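Local structure of cytochrome P450 RhF (Acinetobacter radioresistens, 6RO8) at residues 163-166 with 167-171; 394-397 with 398-402. The protein probably acts as a heme-thiolate monooxygenase, this chain being the cytochrome P450 heme domain of a longer protein that also carries reductase and iron-sulfur modules. All blocks are in the same frame, centred on the assembly; numbering follows the deposited sequence.

How the interactions relate
Interaction 1 lies in the helical stretch that follows strand 160-162, interaction 2 in the last turns of helix 384-401, the P450 L helix. Both are mostly buried local contacts, and they pack against each other: F394 of interaction 2 meets M167, L168 and I171 of interaction 1, while L163 touches L398. Both also adjoin helices 134-155 and 273-288. Their chemistry differs. In 163-171 the backbone departs from regular alpha-helical bonding, and a side-chain amide meets an indole N-H. In 394-402 the helix is regular, with apolar residues toward the core and a four-residue salt-bridge network toward the more exposed side.

Interaction 1 (163-166 with 167-171); sequences LVQE and MLWEI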
ATOM      1  N   LEU A 163      13.170  14.831  -0.324  1.00 84.70           N
ATOM      2  CA  LEU A 163      11.838  14.998  -0.889  1.00 81.07           C
ATOM      3  C   LEU A 163      10.770  14.387   0.001  1.00 83.42           C
ATOM      4  O   LEU A 163       9.633  14.871   0.013  1.00 90.78           O
ATOM      5  CB  LEU A 163      11.760  14.382  -2.285  1.00 76.93           C
ATOM      6  CG  LEU A 163      12.732  14.987  -3.298  1.00 81.24           C
ATOM      7  CD1 LEU A 163      12.540  14.428  -4.713  1.00 74.75           C
ATOM      8  CD2 LEU A 163      12.682  16.519  -3.293  1.00 82.16           C
ATOM      9  N   VAL A 164      11.105  13.322   0.739  1.00 78.70           N
ATOM     10  CA  VAL A 164      10.120  12.717   1.634  1.00 87.30           C
ATOM     11  C   VAL A 164       9.601  13.766   2.607  1.00 87.19           C
ATOM     12  O   VAL A 164       8.392  14.015   2.701  1.00 90.36           O
ATOM     13  CB  VAL A 164      10.718  11.507   2.378  1.00 81.11           C
ATOM     14  CG1 VAL A 164       9.747  11.026   3.449  1.00 64.98           C
ATOM     15  CG2 VAL A 164      11.044  10.374   1.409  1.00 77.52           C
ATOM     16  N   GLN A 165      10.517  14.430   3.307  1.00 81.85           N
ATOM     17  CA  GLN A 165      10.130  15.422   4.299  1.00 93.76           C
ATOM     18  C   GLN A 165       9.616  16.717   3.681  1.00 93.28           C
ATOM     19  O   GLN A 165       8.793  17.392   4.304  1.00 93.32           O
ATOM     20  CB  GLN A 165      11.298  15.705   5.247  1.00 89.76           C
ATOM     21  CG  GLN A 165      10.841  16.068   6.656  1.00109.38           C
ATOM     22  CD  GLN A 165       9.743  15.140   7.197  1.00121.42           C
ATOM     23  OE1 GLN A 165       8.721  15.610   7.719  1.00124.89           O
ATOM     24  NE2 GLN A 165       9.953  13.818   7.072  1.00116.31           N
ATOM     25  N   GLU A 166      10.029  17.061   2.463  1.00 85.80           N
ATOM     26  CA  GLU A 166       9.505  18.292   1.879  1.00 97.10           C
ATOM     27  C   GLU A 166       8.074  18.120   1.387  1.00 99.14           C
ATOM     28  O   GLU A 166       7.245  19.019   1.570  1.00107.82           O
ATOM     29  CB  GLU A 166      10.399  18.785   0.733  1.00 98.88           C
ATOM     30  CG  GLU A 166      11.885  18.854   1.077  1.00103.32           C
ATOM     31  CD  GLU A 166      12.274  20.118   1.833  1.00105.01           C
ATOM     32  OE1 GLU A 166      13.390  20.134   2.425  1.00102.38           O
ATOM     33  OE2 GLU A 166      11.474  21.084   1.824  1.00 99.72           O
ATOM     34  N   MET A 167       7.753  16.989   0.768  1.00 91.08           N
ATOM     35  CA  MET A 167       6.455  16.920   0.108  1.00 87.55           C
ATOM     36  C   MET A 167       5.876  15.507   0.048  1.00 87.44           C
ATOM     37  O   MET A 167       4.647  15.346   0.046  1.00 82.42           O
ATOM     38  CB  MET A 167       6.541  17.498  -1.322  1.00 75.93           C
ATOM     39  CG  MET A 167       7.577  16.813  -2.224  1.00 83.43           C
ATOM     40  SD  MET A 167       7.805  17.554  -3.857  1.00 90.93           S
ATOM     41  CE  MET A 167       6.208  18.188  -4.209  1.00 95.25           C
ATOM     42  N   LEU A 168       6.732  14.475   0.048  1.00 85.70           N
ATOM     43  CA  LEU A 168       6.272  13.178  -0.444  1.00 80.83           C
ATOM     44  C   LEU A 168       5.300  12.489   0.519  1.00 79.46           C
ATOM     45  O   LEU A 168       4.421  11.758   0.061  1.00 77.33           O
ATOM     46  CB  LEU A 168       7.466  12.276  -0.786  1.00 75.69           C
ATOM     47  CG  LEU A 168       8.148  12.555  -2.148  1.00 76.09           C
ATOM     48  CD1 LEU A 168       9.120  11.450  -2.533  1.00 67.67           C
ATOM     49  CD2 LEU A 168       7.171  12.844  -3.326  1.00 71.55           C
ATOM     50  N   TRP A 169       5.405  12.699   1.835  1.00 74.91           N
ATOM     51  CA  TRP A 169       4.350  12.179   2.702  1.00 75.47           C
ATOM     52  C   TRP A 169       3.267  13.209   3.007  1.00 79.23           C
ATOM     53  O   TRP A 169       2.093  12.848   3.163  1.00 71.82           O
ATOM     54  CB  TRP A 169       4.935  11.632   4.012  1.00 77.80           C
ATOM     55  CG  TRP A 169       5.290  12.639   5.044  1.00 93.99           C
ATOM     56  CD1 TRP A 169       6.520  13.191   5.259  1.00102.74           C
ATOM     57  CD2 TRP A 169       4.420  13.197   6.041  1.00106.62           C
ATOM     58  NE1 TRP A 169       6.469  14.073   6.318  1.00109.74           N
ATOM     59  CE2 TRP A 169       5.191  14.099   6.812  1.00112.30           C
ATOM     60  CE3 TRP A 169       3.062  13.033   6.348  1.00100.40           C
ATOM     61  CZ2 TRP A 169       4.648  14.830   7.866  1.00110.99           C
ATOM     62  CZ3 TRP A 169       2.529  13.756   7.391  1.00 97.68           C
ATOM     63  CH2 TRP A 169       3.318  14.645   8.139  1.00109.03           C
ATOM     64  N   GLU A 170       3.619  14.488   3.043  1.00 76.27           N
ATOM     65  CA  GLU A 170       2.667  15.487   3.504  1.00 81.36           C
ATOM     66  C   GLU A 170       1.562  15.729   2.478  1.00 83.42           C
ATOM     67  O   GLU A 170       0.390  15.869   2.842  1.00 80.63           O
ATOM     68  CB  GLU A 170       3.422  16.765   3.807  1.00 94.02           C
ATOM     69  CG  GLU A 170       2.891  17.601   4.912  1.00108.79           C
ATOM     70  CD  GLU A 170       3.621  18.906   4.916  1.00129.35           C
ATOM     71  OE1 GLU A 170       4.840  18.872   4.626  1.00135.66           O
ATOM     72  OE2 GLU A 170       2.982  19.957   5.140  1.00137.46           O
ATOM     73  N   ILE A 171       1.905  15.780   1.195  1.00 79.92           N
ATOM     74  CA  ILE A 171       0.908  16.084   0.171  1.00 74.99           C
ATOM     75  C   ILE A 171      -0.089  14.933   0.020  1.00 76.87           C
ATOM     76  O   ILE A 171      -1.301  15.184   0.063  1.00 77.27           O
ATOM     77  CB  ILE A 171       1.579  16.452  -1.162  1.00 73.12           C
ATOM     78  CG1 ILE A 171       2.055  17.905  -1.105  1.00 76.33           C
ATOM     79  CG2 ILE A 171       0.622  16.256  -2.328  1.00 69.91           C
ATOM     80  CD1 ILE A 171       2.847  18.348  -2.323  1.00 84.06           C
TER
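Two backbone N-H groups converge on the carbonyl of L163. M167 N bonds L163 O at 2.9 Å, the usual helical i to i+4 link, and L168 N reaches the same L163 O, also at 2.9 Å, in an i to i+5 link of the wider pi type. V164 O repeats the pattern weakly: it takes a bent i+4 bond from L168 N and a long but fairly straight i+5 bond from W169 N. The side-chain hydrogen bond joins Q165 to W169: NE1 of W169 lies 3.1 Å from OE1 of Q165 with a nearly straight N-H line (170°). The amide oxygen sits at the edge of the indole in its plane, yet the N-H approaches above the amide plane, the two groups being turned 47° apart. The bend of Q165 at chi2 (46°) brings its amide beside the ring. Apolar contact is slighter, L163 CB meeting L168 CD1 at 4.0 Å. R191 of helix 187-202 makes a cation-pi contact with W169, and the carboxylate of E170 pairs with K151. M167 packs on V148 and V152 of helix 134-155, whereas L168 faces helix 273-288, with helix 384-401 adjoining both.

Interaction 2 (394-397 with 398-402); sequences FIEE and LSRRI
E397 links two arginines about one turn further along the same helix, R400 (i+3) and R401 (i+4), and with E396 they make up a salt-bridge network. Its two oxygens divide the work. OE1 of E397 takes NH1 of R401 at 2.8 Å, nearly in line with the C-O bond and in the guanidinium plane, although carboxylate and guanidinium are turned 81° apart. OE2 of E397 lies 3.1 Å from NH1 of R400 and receives weak, bent bonds from both NH1 and NH2 at the guanidinium edge. The glutamate reaches them because CG stands anti to the backbone N (chi1 -170°) and the chain then folds at chi2. R400 is shared: its NH1 also forms a salt bridge with OE1 of E396, modelled at 2.5 Å, a shortness not to be stressed at this resolution; here the two flat groups are nearly coplanar. Thus E397, buried, has both carboxylate oxygens matched by cationic partners, which would probably favour its charged form.

The network's outer side is looser: R400 is exposed, and E396 and R401 are partly so. The other side of the helix is closely packed. There S399 turns its hydroxyl back onto the helix, OG donating to I395 O at 2.7 Å. The same I395 O accepts S399 N at 2.8 Å, the two donors arriving from opposite faces of the carbonyl plane. L398 lays its CB and CG beside F394 O, whose hydrogen bond to L398 N continues the regular helical pattern.

I395 and S399 lie against helices 290-298 and 303-314, and I395 and L398 also touch L283 of helix 273-288. On the charged side, R401 forms a further salt bridge to D153 of helix 134-155, the helix that also meets E397.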
ATOM      1  N   PHE A 394       3.796  14.712  -9.192  1.00 75.97           N
ATOM      2  CA  PHE A 394       5.103  14.811  -8.542  1.00 73.74           C
ATOM      3  C   PHE A 394       6.214  14.814  -9.576  1.00 75.46           C
ATOM      4  O   PHE A 394       7.026  15.743  -9.635  1.00 83.96           O
ATOM      5  CB  PHE A 394       5.333  13.663  -7.558  1.00 71.36           C
ATOM      6  CG  PHE A 394       4.625  13.825  -6.259  1.00 85.31           C
ATOM      7  CD1 PHE A 394       4.653  15.033  -5.582  1.00 89.36           C
ATOM      8  CD2 PHE A 394       3.925  12.755  -5.707  1.00 85.68           C
ATOM      9  CE1 PHE A 394       3.992  15.167  -4.373  1.00 92.72           C
ATOM     10  CE2 PHE A 394       3.265  12.885  -4.516  1.00 81.45           C
ATOM     11  CZ  PHE A 394       3.300  14.084  -3.842  1.00 93.44           C
ATOM     12  N   ILE A 395       6.232  13.792 -10.427  1.00 66.33           N
ATOM     13  CA  ILE A 395       7.327  13.625 -11.372  1.00 77.56           C
ATOM     14  C   ILE A 395       7.311  14.721 -12.439  1.00 81.55           C
ATOM     15  O   ILE A 395       8.368  15.238 -12.830  1.00 79.36           O
ATOM     16  CB  ILE A 395       7.260  12.223 -11.991  1.00 75.89           C
ATOM     17  CG1 ILE A 395       7.423  11.168 -10.899  1.00 65.71           C
ATOM     18  CG2 ILE A 395       8.310  12.077 -13.079  1.00 78.42           C
ATOM     19  CD1 ILE A 395       6.963   9.791 -11.326  1.00 66.03           C
ATOM     20  N   GLU A 396       6.121  15.087 -12.934  1.00 80.31           N
ATOM     21  CA  GLU A 396       6.036  16.166 -13.908  1.00 80.37           C
ATOM     22  C   GLU A 396       6.618  17.445 -13.329  1.00 82.18           C
ATOM     23  O   GLU A 396       7.488  18.074 -13.942  1.00 79.26           O
ATOM     24  CB  GLU A 396       4.586  16.385 -14.357  1.00 85.57           C
ATOM     25  CG  GLU A 396       4.438  17.169 -15.687  1.00 85.34           C
ATOM     26  CD  GLU A 396       4.518  18.684 -15.493  1.00100.39           C
ATOM     27  OE1 GLU A 396       4.348  19.100 -14.328  1.00101.42           O
ATOM     28  OE2 GLU A 396       4.754  19.450 -16.485  1.00 95.03           O
ATOM     29  N   GLU A 397       6.163  17.830 -12.128  1.00 81.62           N
ATOM     30  CA  GLU A 397       6.625  19.075 -11.524  1.00 85.73           C
ATOM     31  C   GLU A 397       8.136  19.060 -11.356  1.00 92.85           C
ATOM     32  O   GLU A 397       8.832  19.994 -11.775  1.00108.88           O
ATOM     33  CB  GLU A 397       5.930  19.311 -10.179  1.00 71.92           C
ATOM     34  CG  GLU A 397       6.148  20.717  -9.560  1.00 76.24           C
ATOM     35  CD  GLU A 397       5.352  21.810 -10.291  1.00 94.07           C
ATOM     36  OE1 GLU A 397       5.616  23.025 -10.057  1.00 96.54           O
ATOM     37  OE2 GLU A 397       4.459  21.457 -11.107  1.00 91.04           O
ATOM     38  N   LEU A 398       8.661  17.970 -10.792  1.00 81.90           N
ATOM     39  CA  LEU A 398      10.089  17.877 -10.510  1.00 83.63           C
ATOM     40  C   LEU A 398      10.923  17.849 -11.785  1.00 85.14           C
ATOM     41  O   LEU A 398      11.939  18.542 -11.880  1.00 85.04           O
ATOM     42  CB  LEU A 398      10.374  16.634  -9.669  1.00 77.05           C
ATOM     43  CG  LEU A 398      10.027  16.770  -8.189  1.00 73.85           C
ATOM     44  CD1 LEU A 398      10.078  15.409  -7.493  1.00 70.40           C
ATOM     45  CD2 LEU A 398      10.962  17.760  -7.538  1.00 72.22           C
ATOM     46  N   SER A 399      10.534  17.030 -12.763  1.00 85.82           N
ATOM     47  CA  SER A 399      11.321  16.937 -13.985  1.00 83.73           C
ATOM     48  C   SER A 399      11.187  18.182 -14.841  1.00 93.62           C
ATOM     49  O   SER A 399      12.083  18.473 -15.640  1.00106.90           O
ATOM     50  CB  SER A 399      10.906  15.709 -14.784  1.00 82.43           C
ATOM     51  OG  SER A 399       9.560  15.838 -15.209  1.00 93.66           O
ATOM     52  N   ARG A 400      10.093  18.924 -14.678  1.00 89.61           N
ATOM     53  CA  ARG A 400       9.918  20.166 -15.419  1.00 91.92           C
ATOM     54  C   ARG A 400      10.818  21.262 -14.875  1.00 97.11           C
ATOM     55  O   ARG A 400      11.500  21.959 -15.637  1.00102.89           O
ATOM     56  CB  ARG A 400       8.464  20.619 -15.357  1.00 88.57           C
ATOM     57  CG  ARG A 400       8.132  21.678 -16.355  1.00 93.17           C
ATOM     58  CD  ARG A 400       6.667  22.035 -16.289  1.00 92.27           C
ATOM     59  NE  ARG A 400       6.378  22.956 -15.198  1.00 91.43           N
ATOM     60  CZ  ARG A 400       5.564  22.669 -14.192  1.00 98.37           C
ATOM     61  NH1 ARG A 400       4.970  21.487 -14.154  1.00 96.89           N
ATOM     62  NH2 ARG A 400       5.344  23.558 -13.226  1.00104.88           N
ATOM     63  N   ARG A 401      10.838  21.421 -13.554  1.00 92.41           N
ATOM     64  CA  ARG A 401      11.482  22.570 -12.947  1.00 92.95           C
ATOM     65  C   ARG A 401      12.873  22.274 -12.409  1.00103.25           C
ATOM     66  O   ARG A 401      13.649  23.213 -12.194  1.00108.53           O
ATOM     67  CB  ARG A 401      10.597  23.122 -11.831  1.00 85.58           C
ATOM     68  CG  ARG A 401       9.205  23.447 -12.321  1.00 85.12           C
ATOM     69  CD  ARG A 401       8.324  23.874 -11.191  1.00 86.73           C
ATOM     70  NE  ARG A 401       8.980  24.855 -10.342  1.00 97.98           N
ATOM     71  CZ  ARG A 401       8.417  25.382  -9.264  1.00105.71           C
ATOM     72  NH1 ARG A 401       7.192  24.995  -8.922  1.00101.59           N
ATOM     73  NH2 ARG A 401       9.073  26.280  -8.530  1.00103.83           N
ATOM     74  N   ILE A 402      13.210  21.010 -12.185  1.00 98.15           N
ATOM     75  CA  ILE A 402      14.560  20.656 -11.766  1.00 89.62           C
ATOM     76  C   ILE A 402      15.050  19.521 -12.653  1.00 86.96           C
ATOM     77  O   ILE A 402      15.162  18.377 -12.189  1.00 94.77           O
ATOM     78  CB  ILE A 402      14.602  20.239 -10.291  1.00 96.30           C
ATOM     79  CG1 ILE A 402      13.725  21.138  -9.419  1.00 90.12           C
ATOM     80  CG2 ILE A 402      16.008  20.274  -9.804  1.00 93.02           C
ATOM     81  CD1 ILE A 402      13.748  20.738  -7.952  1.00 85.14           C
TER